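PDB 4DKW: large terminase protein from Enterobacteria phage P22, which acts as an ATP-driven motor packaging viral DNA into empty capsids and as an endonuclease cutting the genome, this chain being its nuclease domain. Local coordinates for residues E12-K16 and F150-R155; V28-F34 and I81-P86; P39-I43 and D171-T176; D114-P119 and Y178-R184. All blocks are in the same frame, centred on the assembly; numbering follows the deposited sequence.

Interaction 1 (E12-K16 and F150-R155); sequences EETIK and FFEEFR
Ile-15 packs among three phenylalanines of helix 148-156. Its CD1 sits over one face of the Phe-154 ring, 3.5 Å from CE1, and also meets the edge of Phe-150. The CG1 methylene touches the edge of Phe-151, 3.9 Å from CE1. A branched aliphatic chain suits this place because it can offer carbons to several rings at once.

Lys-16 approaches Phe-151 from over a face. Its CE makes a CH-pi contact 3.7 Å from the ring centroid, and the bend at chi3 (-65°) carries NZ over the same face, a cation-pi contact with NZ 4.4 Å from the Phe-151 ring centroid. Phe-150 backs the opposite face. In the RNase H-like nuclease domain, the pairing lays a short N-terminal helical turn against a later helix, and Phe-154 also meets the ring of Phe-8.

Charged ends border the rings. Arg-155 NH1 forms a salt bridge with Glu-12, 2.9 Å from OE2, and donates a nearly straight hydrogen bond (165°) to OE1 at 3.0 Å. The acceptor lies in the guanidinium plane, while NH1 meets OE1 on the syn side but tilted out of the carboxylate plane. Arg-155 NH2 pairs with Glu-148, and Lys-16 adds long salt bridges to Glu-12 and Glu-13.

Interaction 2 (V28-F34 and I81-P86); sequences VIDAQDF and IPVAWP. With MG (magnesium ion), chain E.
Ala-31 and Ala-84 meet at the middle of this parallel strand pair, their CB atoms 4.1 Å apart on one face of the sheet; so small a residue lets the neighbouring helix 171-181 come close. On the other face Val-83 CG2 lies against Asp-30 CB. Toward the start of the strands, Val-28 CG1 packs on Ile-81 CG2 at 3.7 Å. At the far end the Phe-34 ring crosses Trp-85 CB and Pro-86 CD, with CZ 3.9 Å from Trp-85 CB.

Three backbone hydrogen bonds join the strands: Asp-30 N to Pro-82 O at 2.9 Å, Ala-84 N to Asp-30 O, and Gln-32 N to Ala-84 O at 2.8 Å. Asp-30 thus both donates and accepts, while its carboxylate lies against Ile-81 CG2 and bonds through its oxygens to His-42 and Gln-44.

Past the last of these bonds lies the polar edge. Asp-33 OD2 binds the magnesium ion at 2.1 Å, and Asp-171 supplies the other protein ligand. The second oxygen of Asp-33, OD1, accepts from a metal-bound water at 2.6 Å, a further hold on the carboxylate.

As in the RNase H fold, strand 27-33 is central: strand 40-48 runs antiparallel along its other edge, helix 67-78 covers Asp-30, and helix 97-107 packs on Phe-34 and Trp-85.

Interaction 3 (P39-I43 and D171-T176); sequences PQAHI and DVLDAT. With MG (magnesium ion), chain E.
Asp-171 has CG beside its backbone N (chi1 -45°), and this turns the carboxylate across Pro-39 with its two oxygens doing different work. OD1 binds the magnesium ion at 2.3 Å, whereas OD2 lies against the proline ring, 3.6 Å from Pro-39 CD. Four residues further on, Ile-43 CG1 is wedged between its own backbone N and C (chi1 64°), which lays it on Ala-175 CB at 3.8 Å.

Between these two, Ala-41 CB packs against the backbone at Asp-171 O, 3.6 Å away, and against Val-172 CG2 at 3.9 Å. The short side chains of Ala-41 and Ala-175 suit the close approach of helix and strand, whose axes come within 7.4 Å. Val-172 uses both branches, CG1 touching Ile-43 CG2 and CG2 touching Ala-41 CB.

Thr-176 OG1 is tied back to Val-172 O at 2.7 Å, entering from the face of that carbonyl opposite Thr-176 N. Glu-153 receives the N-H groups of Val-172 and Leu-173 at the helix start.

A helix laid on the central sheet, delivering from its first turn an aspartate that shares the metal with Asp-33 of a central strand, is characteristic of the RNase H-like nuclease site.

Interaction 4 (D114-P119 and Y178-R184); sequences DHATFP and YGYMMRR
The end of helix 171-181, part of the RNase H-like nuclease fold, is covered here by a loop whose Ala-116, Thr-117 and Phe-118 meet Met-181, Met-182 and Arg-184. Met-181 touches the Phe-118 ring in two ways: CG makes a CH-pi contact over one face, 3.9 Å from the centroid, and SD a Met-aromatic contact, lying obliquely at 4.6 Å from the same centroid. The bend at chi3 (61°) brings CE back to the loop backbone, 3.6 Å from Ala-116 O. Long and flexible, methionine suits a place bounded by both a ring and a peptide.

Ala-116 sits between Tyr-178 and Met-182, its CB 3.8 Å from Tyr-178 CB; a methyl is small enough to sit that close to the helix. Met-182, the first residue past the helix, folds at chi2 and chi3 so that SD accepts a weak hydrogen bond from Thr-117 N at 3.4 Å, and CE reaches Asp-114 O and His-115 O.

Arg-184 lies at the exposed side. Its chain, extended from CG to NE, presents the guanidinium end-on to Thr-117 O, with NH1 at 3.0 Å and NH2 at 3.2 Å. The oxygen lies in the guanidinium plane, and both nitrogens come from the same face of the carbonyl. Pro-119 CA sits above one face of that guanidinium, over its centre.

How the interactions relate
Interactions 2 and 3 build the metal site together: Asp-33 from strand 27-33 and Asp-171 from helix 171-181 bind one magnesium ion, and strands 27-33 and 40-48 are joined by His-42, which bonds to Asp-30 and whose ND1 lies 2.8 Å from Gln-32 OE1. Interaction 1 touches interaction 3, since Glu-153 OE1 lies 2.9 Å from Leu-173 N; Phe-150 remains about 10 Å from Asp-171, side chain to side chain. Interaction 4 uses the far end of the same helix and adjoins interaction 2 through Trp-85 O and Ala-116 N, 2.8 Å apart. Interactions 1 and 4 lie on opposite sides of the chain's centre, their own centres about 22 Å apart.

Interaction 1 (E12-K16 and F150-R155)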
# COMPACT_ATOMS: atom_id res chain seq x y z
N GLU A 12 12.42 13.46 2.24
CA GLU A 12 12.13 12.48 1.18
C GLU A 12 13.34 11.68 0.73
O GLU A 12 13.24 10.49 0.44
CB GLU A 12 11.62 13.18 -0.06
CG GLU A 12 10.29 13.79 0.10
CD GLU A 12 9.88 14.50 -1.15
OE1 GLU A 12 9.20 15.53 -1.02
OE2 GLU A 12 10.24 14.04 -2.26
N GLU A 13 14.47 12.35 0.64
CA GLU A 13 15.67 11.73 0.12
C GLU A 13 16.21 10.63 1.03
O GLU A 13 16.89 9.72 0.55
CB GLU A 13 16.73 12.80 -0.19
CG GLU A 13 17.51 12.55 -1.53
CD GLU A 13 16.61 12.64 -2.79
OE1 GLU A 13 15.37 12.45 -2.71
OE2 GLU A 13 17.15 12.88 -3.88
N THR A 14 15.88 10.70 2.32
CA THR A 14 16.28 9.65 3.25
C THR A 14 15.52 8.34 3.01
O THR A 14 16.04 7.26 3.30
CB THR A 14 16.16 10.09 4.73
OG1 THR A 14 14.78 10.30 5.06
CG2 THR A 14 16.91 11.39 4.96
N ILE A 15 14.31 8.42 2.46
CA ILE A 15 13.55 7.19 2.20
C ILE A 15 13.52 6.77 0.72
O ILE A 15 13.00 5.70 0.39
CB ILE A 15 12.12 7.25 2.81
CG1 ILE A 15 11.18 8.17 2.03
CG2 ILE A 15 12.16 7.71 4.27
CD1 ILE A 15 9.80 8.25 2.64
N LYS A 16 14.08 7.59 -0.15
CA LYS A 16 14.09 7.33 -1.59
C LYS A 16 15.28 6.41 -1.93
O LYS A 16 16.33 6.51 -1.31
CB LYS A 16 14.15 8.67 -2.34
CG LYS A 16 13.81 8.64 -3.83
CD LYS A 16 13.74 10.06 -4.45
CE LYS A 16 12.60 10.89 -3.85
NZ LYS A 16 12.32 12.15 -4.60
N PHE A 150 3.68 8.14 -4.57
CA PHE A 150 3.89 8.02 -3.13
C PHE A 150 4.37 9.34 -2.54
O PHE A 150 3.88 9.78 -1.51
CB PHE A 150 4.91 6.94 -2.79
CG PHE A 150 5.25 6.90 -1.32
CD1 PHE A 150 4.51 6.12 -0.44
CD2 PHE A 150 6.30 7.67 -0.80
CE1 PHE A 150 4.81 6.09 0.92
CE2 PHE A 150 6.59 7.65 0.55
CZ PHE A 150 5.85 6.85 1.41
N PHE A 151 5.36 9.94 -3.17
CA PHE A 151 5.98 11.15 -2.64
C PHE A 151 5.03 12.35 -2.68
O PHE A 151 5.05 13.21 -1.79
CB PHE A 151 7.30 11.44 -3.35
CG PHE A 151 8.36 10.43 -3.05
CD1 PHE A 151 8.93 10.37 -1.77
CD2 PHE A 151 8.77 9.51 -4.01
CE1 PHE A 151 9.89 9.42 -1.47
CE2 PHE A 151 9.74 8.56 -3.71
CZ PHE A 151 10.30 8.52 -2.45
N GLU A 152 4.20 12.40 -3.71
CA GLU A 152 3.16 13.42 -3.82
C GLU A 152 2.24 13.42 -2.61
O GLU A 152 1.87 14.49 -2.11
CB GLU A 152 2.35 13.24 -5.10
CG GLU A 152 3.16 13.43 -6.37
CD GLU A 152 2.34 13.20 -7.64
OE1 GLU A 152 1.24 12.61 -7.55
OE2 GLU A 152 2.81 13.61 -8.72
N GLU A 153 1.86 12.23 -2.15
CA GLU A 153 0.99 12.08 -0.98
C GLU A 153 1.75 12.29 0.33
O GLU A 153 1.26 12.94 1.25
CB GLU A 153 0.33 10.70 -0.98
CG GLU A 153 -0.52 10.39 -2.22
CD GLU A 153 -1.36 9.13 -2.03
OE1 GLU A 153 -1.20 8.47 -0.99
OE2 GLU A 153 -2.17 8.80 -2.92
N PHE A 154 2.95 11.71 0.40
CA PHE A 154 3.87 11.82 1.53
C PHE A 154 4.07 13.29 1.91
O PHE A 154 4.06 13.64 3.10
CB PHE A 154 5.19 11.16 1.13
CG PHE A 154 6.27 11.21 2.17
CD1 PHE A 154 6.36 10.23 3.15
CD2 PHE A 154 7.24 12.21 2.13
CE1 PHE A 154 7.37 10.27 4.08
CE2 PHE A 154 8.26 12.25 3.07
CZ PHE A 154 8.32 11.28 4.05
N ARG A 155 4.21 14.14 0.90
CA ARG A 155 4.43 15.58 1.08
C ARG A 155 3.25 16.33 1.69
O ARG A 155 3.43 17.34 2.39
CB ARG A 155 4.79 16.23 -0.24
CG ARG A 155 6.18 15.91 -0.72
CD ARG A 155 6.56 16.75 -1.92
NE ARG A 155 6.03 16.22 -3.17
CZ ARG A 155 6.70 15.41 -3.98
NH1 ARG A 155 7.94 15.03 -3.69
NH2 ARG A 155 6.15 15.00 -5.11

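Interaction 2 (V28-F34 and I81-P86)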
# COMPACT_ATOMS: atom_id res chain seq x y z
N VAL A 28 7.31 -10.67 -1.37
CA VAL A 28 6.56 -9.75 -2.22
C VAL A 28 5.08 -9.78 -1.87
O VAL A 28 4.49 -10.84 -1.72
CB VAL A 28 6.72 -10.11 -3.73
CG1 VAL A 28 5.97 -9.11 -4.60
CG2 VAL A 28 8.20 -10.17 -4.13
N ILE A 29 4.48 -8.60 -1.73
CA ILE A 29 3.04 -8.49 -1.50
C ILE A 29 2.50 -7.24 -2.19
O ILE A 29 3.19 -6.22 -2.30
CB ILE A 29 2.67 -8.50 0.02
CG1 ILE A 29 1.17 -8.68 0.21
CG2 ILE A 29 3.18 -7.24 0.74
CD1 ILE A 29 0.75 -8.76 1.63
N ASP A 30 1.28 -7.35 -2.71
CA ASP A 30 0.61 -6.23 -3.34
C ASP A 30 -0.49 -5.73 -2.42
O ASP A 30 -0.90 -6.43 -1.49
CB ASP A 30 -0.02 -6.66 -4.68
CG ASP A 30 0.94 -6.53 -5.84
OD1 ASP A 30 2.16 -6.66 -5.63
OD2 ASP A 30 0.46 -6.30 -6.98
N ALA A 31 -0.97 -4.52 -2.69
CA ALA A 31 -2.10 -4.01 -1.95
C ALA A 31 -2.95 -3.09 -2.81
O ALA A 31 -2.46 -2.49 -3.78
CB ALA A 31 -1.65 -3.31 -0.68
N GLN A 32 -4.22 -2.97 -2.45
CA GLN A 32 -5.20 -2.22 -3.22
C GLN A 32 -5.95 -1.23 -2.32
O GLN A 32 -6.33 -1.57 -1.21
CB GLN A 32 -6.21 -3.18 -3.86
CG GLN A 32 -7.29 -2.51 -4.72
CD GLN A 32 -6.77 -1.99 -6.06
OE1 GLN A 32 -5.94 -2.63 -6.71
NE2 GLN A 32 -7.25 -0.82 -6.47
N ASP A 33 -6.13 -0.01 -2.81
CA ASP A 33 -7.11 0.90 -2.22
C ASP A 33 -8.16 1.10 -3.29
O ASP A 33 -7.83 1.41 -4.43
CB ASP A 33 -6.49 2.24 -1.81
CG ASP A 33 -7.49 3.14 -1.08
OD1 ASP A 33 -8.31 2.60 -0.30
OD2 ASP A 33 -7.47 4.36 -1.29
N PHE A 34 -9.42 0.88 -2.94
CA PHE A 34 -10.49 1.00 -3.93
C PHE A 34 -10.87 2.46 -4.12
O PHE A 34 -10.69 3.28 -3.21
CB PHE A 34 -11.71 0.17 -3.52
CG PHE A 34 -11.41 -1.29 -3.33
CD1 PHE A 34 -11.01 -2.06 -4.39
CD2 PHE A 34 -11.54 -1.87 -2.08
CE1 PHE A 34 -10.73 -3.40 -4.23
CE2 PHE A 34 -11.27 -3.22 -1.91
CZ PHE A 34 -10.86 -3.98 -2.98
N ILE A 81 0.72 -12.21 -7.36
CA ILE A 81 1.11 -11.65 -6.06
C ILE A 81 -0.12 -11.45 -5.17
O ILE A 81 -1.10 -10.84 -5.61
CB ILE A 81 1.81 -10.29 -6.24
CG1 ILE A 81 2.93 -10.40 -7.27
CG2 ILE A 81 2.30 -9.77 -4.91
CD1 ILE A 81 3.94 -11.51 -7.00
N PRO A 82 -0.09 -11.96 -3.93
CA PRO A 82 -1.24 -11.79 -3.02
C PRO A 82 -1.54 -10.31 -2.81
O PRO A 82 -0.61 -9.50 -2.72
CB PRO A 82 -0.76 -12.41 -1.71
CG PRO A 82 0.42 -13.25 -2.07
CD PRO A 82 1.04 -12.62 -3.26
N VAL A 83 -2.82 -9.95 -2.75
CA VAL A 83 -3.22 -8.55 -2.63
C VAL A 83 -3.97 -8.26 -1.34
O VAL A 83 -4.99 -8.89 -1.05
CB VAL A 83 -4.10 -8.12 -3.82
CG1 VAL A 83 -4.53 -6.66 -3.67
CG2 VAL A 83 -3.37 -8.34 -5.12
N ALA A 84 -3.45 -7.32 -0.55
CA ALA A 84 -4.15 -6.85 0.65
C ALA A 84 -5.14 -5.75 0.25
O ALA A 84 -4.91 -5.03 -0.71
CB ALA A 84 -3.14 -6.32 1.70
N TRP A 85 -6.25 -5.65 0.97
CA TRP A 85 -7.30 -4.71 0.62
C TRP A 85 -8.16 -4.35 1.83
O TRP A 85 -8.25 -5.14 2.78
CB TRP A 85 -8.17 -5.29 -0.50
CG TRP A 85 -8.61 -6.68 -0.23
CD1 TRP A 85 -7.97 -7.83 -0.56
CD2 TRP A 85 -9.82 -7.07 0.43
NE1 TRP A 85 -8.70 -8.92 -0.14
CE2 TRP A 85 -9.84 -8.48 0.47
CE3 TRP A 85 -10.88 -6.36 1.00
CZ2 TRP A 85 -10.89 -9.19 1.05
CZ3 TRP A 85 -11.91 -7.07 1.57
CH2 TRP A 85 -11.91 -8.47 1.59
N PRO A 86 -8.78 -3.16 1.82
CA PRO A 86 -9.48 -2.63 2.99
C PRO A 86 -10.95 -2.99 3.07
O PRO A 86 -11.45 -3.75 2.24
CB PRO A 86 -9.40 -1.13 2.76
CG PRO A 86 -9.53 -1.02 1.28
CD PRO A 86 -8.71 -2.15 0.74
MG MG E . -8.83 5.93 -0.97
O HOH W 1 -10.01 4.53 -0.19
O HOH W 2 -9.96 7.77 -1.04

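Interaction 3 (P39-I43 and D171-T176)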
# COMPACT_ATOMS: atom_id res chain seq x y z
N PRO A 39 -9.06 8.49 -6.50
CA PRO A 39 -8.17 7.54 -7.18
C PRO A 39 -8.15 6.18 -6.49
O PRO A 39 -8.24 6.12 -5.26
CB PRO A 39 -6.78 8.20 -7.05
CG PRO A 39 -7.08 9.66 -6.88
CD PRO A 39 -8.35 9.71 -6.07
N GLN A 40 -8.06 5.10 -7.25
CA GLN A 40 -7.65 3.84 -6.66
C GLN A 40 -6.12 3.75 -6.70
O GLN A 40 -5.46 4.47 -7.46
CB GLN A 40 -8.28 2.66 -7.41
CG GLN A 40 -7.79 2.47 -8.84
CD GLN A 40 -8.35 1.22 -9.47
OE1 GLN A 40 -7.99 0.10 -9.09
NE2 GLN A 40 -9.26 1.39 -10.43
N ALA A 41 -5.56 2.88 -5.86
CA ALA A 41 -4.13 2.62 -5.90
C ALA A 41 -3.84 1.13 -5.82
O ALA A 41 -4.47 0.40 -5.05
CB ALA A 41 -3.39 3.37 -4.78
N HIS A 42 -2.90 0.66 -6.64
CA HIS A 42 -2.37 -0.69 -6.48
C HIS A 42 -0.85 -0.58 -6.30
O HIS A 42 -0.18 0.04 -7.13
CB HIS A 42 -2.70 -1.56 -7.69
CG HIS A 42 -2.46 -3.02 -7.46
ND1 HIS A 42 -3.43 -3.85 -6.93
CD2 HIS A 42 -1.36 -3.79 -7.64
CE1 HIS A 42 -2.94 -5.07 -6.82
NE2 HIS A 42 -1.69 -5.06 -7.25
N ILE A 43 -0.32 -1.16 -5.23
CA ILE A 43 1.11 -1.04 -4.92
C ILE A 43 1.75 -2.40 -4.79
O ILE A 43 1.07 -3.41 -4.63
CB ILE A 43 1.37 -0.22 -3.63
CG1 ILE A 43 0.79 -0.93 -2.39
CG2 ILE A 43 0.79 1.19 -3.76
CD1 ILE A 43 1.74 -1.92 -1.64
N ASP A 171 -4.39 7.56 -0.96
CA ASP A 171 -4.69 6.25 -1.54
C ASP A 171 -3.48 5.31 -1.63
O ASP A 171 -3.57 4.15 -1.23
CB ASP A 171 -5.34 6.45 -2.90
CG ASP A 171 -6.40 7.54 -2.88
OD1 ASP A 171 -7.48 7.31 -2.27
OD2 ASP A 171 -6.15 8.62 -3.45
N VAL A 172 -2.36 5.81 -2.16
CA VAL A 172 -1.09 5.07 -2.16
C VAL A 172 -0.60 4.81 -0.73
O VAL A 172 -0.12 3.71 -0.42
CB VAL A 172 -0.00 5.81 -2.99
CG1 VAL A 172 1.37 5.12 -2.83
CG2 VAL A 172 -0.41 5.87 -4.46
N LEU A 173 -0.77 5.79 0.15
CA LEU A 173 -0.38 5.64 1.55
C LEU A 173 -1.20 4.54 2.23
O LEU A 173 -0.64 3.67 2.90
CB LEU A 173 -0.53 6.98 2.30
CG LEU A 173 0.45 8.08 1.87
CD1 LEU A 173 0.10 9.41 2.53
CD2 LEU A 173 1.89 7.69 2.19
N ASP A 174 -2.51 4.56 2.03
CA ASP A 174 -3.37 3.53 2.57
C ASP A 174 -2.99 2.14 2.07
O ASP A 174 -2.81 1.21 2.86
CB ASP A 174 -4.83 3.81 2.23
CG ASP A 174 -5.43 4.91 3.07
OD1 ASP A 174 -4.78 5.34 4.05
OD2 ASP A 174 -6.55 5.34 2.76
N ALA A 175 -2.89 2.00 0.75
CA ALA A 175 -2.46 0.75 0.13
C ALA A 175 -1.13 0.25 0.70
O ALA A 175 -1.01 -0.91 1.06
CB ALA A 175 -2.37 0.91 -1.38
N THR A 176 -0.15 1.15 0.80
CA THR A 176 1.15 0.78 1.35
C THR A 176 0.99 0.24 2.76
O THR A 176 1.56 -0.78 3.12
CB THR A 176 2.11 1.97 1.37
OG1 THR A 176 2.27 2.46 0.03
CG2 THR A 176 3.47 1.54 1.89
MG MG E . -8.83 5.93 -0.97
O HOH W 1 -10.01 4.53 -0.19
O HOH W 2 -9.96 7.77 -1.04

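Interaction 4 (D114-P119 and Y178-R184)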
# COMPACT_ATOMS: atom_id res chain seq x y z
N ASP A 114 -9.23 -12.32 3.28
CA ASP A 114 -9.75 -11.40 4.29
C ASP A 114 -9.17 -9.98 4.18
O ASP A 114 -8.07 -9.79 3.63
CB ASP A 114 -9.51 -11.96 5.70
CG ASP A 114 -10.11 -13.35 5.88
OD1 ASP A 114 -11.36 -13.45 5.96
OD2 ASP A 114 -9.34 -14.34 5.95
N HIS A 115 -9.90 -8.99 4.69
CA HIS A 115 -9.47 -7.60 4.64
C HIS A 115 -8.21 -7.38 5.45
O HIS A 115 -7.85 -8.22 6.28
CB HIS A 115 -10.59 -6.65 5.13
CG HIS A 115 -10.81 -6.70 6.64
ND1 HIS A 115 -11.14 -7.83 7.28
CD2 HIS A 115 -10.73 -5.71 7.55
CE1 HIS A 115 -11.27 -7.58 8.58
NE2 HIS A 115 -11.01 -6.31 8.78
N ALA A 116 -7.53 -6.26 5.21
CA ALA A 116 -6.22 -6.03 5.80
C ALA A 116 -6.32 -5.81 7.29
O ALA A 116 -6.99 -4.89 7.76
CB ALA A 116 -5.53 -4.84 5.14
N THR A 117 -5.65 -6.68 8.05
CA THR A 117 -5.52 -6.51 9.49
C THR A 117 -4.09 -6.75 9.96
O THR A 117 -3.32 -7.45 9.31
CB THR A 117 -6.47 -7.46 10.26
OG1 THR A 117 -6.15 -8.82 9.95
CG2 THR A 117 -7.92 -7.19 9.89
N PHE A 118 -3.76 -6.21 11.13
CA PHE A 118 -2.56 -6.62 11.84
C PHE A 118 -2.81 -8.04 12.32
O PHE A 118 -3.93 -8.54 12.23
CB PHE A 118 -2.30 -5.70 13.04
CG PHE A 118 -1.83 -4.33 12.66
CD1 PHE A 118 -0.50 -4.10 12.34
CD2 PHE A 118 -2.71 -3.26 12.63
CE1 PHE A 118 -0.06 -2.84 11.99
CE2 PHE A 118 -2.27 -2.00 12.28
CZ PHE A 118 -0.95 -1.79 11.96
N PRO A 119 -1.77 -8.70 12.82
CA PRO A 119 -1.90 -10.09 13.26
C PRO A 119 -3.01 -10.30 14.29
O PRO A 119 -3.64 -11.35 14.30
CB PRO A 119 -0.53 -10.39 13.89
CG PRO A 119 0.38 -9.24 13.51
CD PRO A 119 -0.37 -8.33 12.59
N TYR A 178 -1.70 -1.10 4.07
CA TYR A 178 -2.37 -2.41 4.00
C TYR A 178 -1.41 -3.56 3.67
O TYR A 178 -1.52 -4.65 4.24
CB TYR A 178 -3.52 -2.42 2.98
CG TYR A 178 -4.58 -1.39 3.26
CD1 TYR A 178 -4.91 -1.03 4.57
CD2 TYR A 178 -5.26 -0.76 2.22
CE1 TYR A 178 -5.87 -0.08 4.82
CE2 TYR A 178 -6.22 0.19 2.46
CZ TYR A 178 -6.53 0.52 3.76
OH TYR A 178 -7.49 1.46 4.01
N GLY A 179 -0.49 -3.31 2.74
CA GLY A 179 0.50 -4.31 2.37
C GLY A 179 1.41 -4.61 3.53
O GLY A 179 1.74 -5.77 3.80
N TYR A 180 1.83 -3.56 4.23
CA TYR A 180 2.65 -3.70 5.42
C TYR A 180 1.93 -4.50 6.53
O TYR A 180 2.51 -5.40 7.15
CB TYR A 180 3.10 -2.32 5.93
CG TYR A 180 3.79 -2.39 7.27
CD1 TYR A 180 5.09 -2.85 7.37
CD2 TYR A 180 3.14 -1.99 8.44
CE1 TYR A 180 5.72 -2.94 8.59
CE2 TYR A 180 3.78 -2.06 9.68
CZ TYR A 180 5.06 -2.54 9.74
OH TYR A 180 5.73 -2.64 10.94
N MET A 181 0.67 -4.18 6.77
CA MET A 181 -0.11 -4.86 7.80
C MET A 181 -0.21 -6.35 7.53
O MET A 181 -0.15 -7.18 8.44
CB MET A 181 -1.50 -4.26 7.90
CG MET A 181 -1.52 -2.85 8.46
SD MET A 181 -3.12 -2.05 8.21
CE MET A 181 -4.19 -3.13 9.13
N MET A 182 -0.37 -6.68 6.25
CA MET A 182 -0.58 -8.06 5.83
C MET A 182 0.70 -8.76 5.37
O MET A 182 0.62 -9.78 4.69
CB MET A 182 -1.62 -8.11 4.72
CG MET A 182 -3.01 -7.71 5.17
SD MET A 182 -3.80 -8.94 6.23
CE MET A 182 -4.66 -9.97 5.04
N ARG A 183 1.85 -8.23 5.76
CA ARG A 183 3.14 -8.75 5.31
C ARG A 183 3.36 -10.23 5.63
O ARG A 183 4.20 -10.87 5.01
CB ARG A 183 4.29 -7.89 5.84
CG ARG A 183 4.47 -7.91 7.34
CD ARG A 183 5.49 -6.88 7.75
NE ARG A 183 5.75 -6.88 9.19
CZ ARG A 183 4.96 -6.31 10.10
NH1 ARG A 183 3.84 -5.70 9.73
NH2 ARG A 183 5.29 -6.36 11.39
N ARG A 184 2.60 -10.77 6.58
CA ARG A 184 2.71 -12.20 6.90
C ARG A 184 2.24 -13.08 5.73
O ARG A 184 2.53 -14.28 5.70
CB ARG A 184 1.94 -12.55 8.18
CG ARG A 184 0.42 -12.26 8.11
CD ARG A 184 -0.22 -12.30 9.49
NE ARG A 184 -1.66 -12.01 9.44
CZ ARG A 184 -2.17 -10.78 9.38
NH1 ARG A 184 -1.36 -9.73 9.34
NH2 ARG A 184 -3.49 -10.60 9.34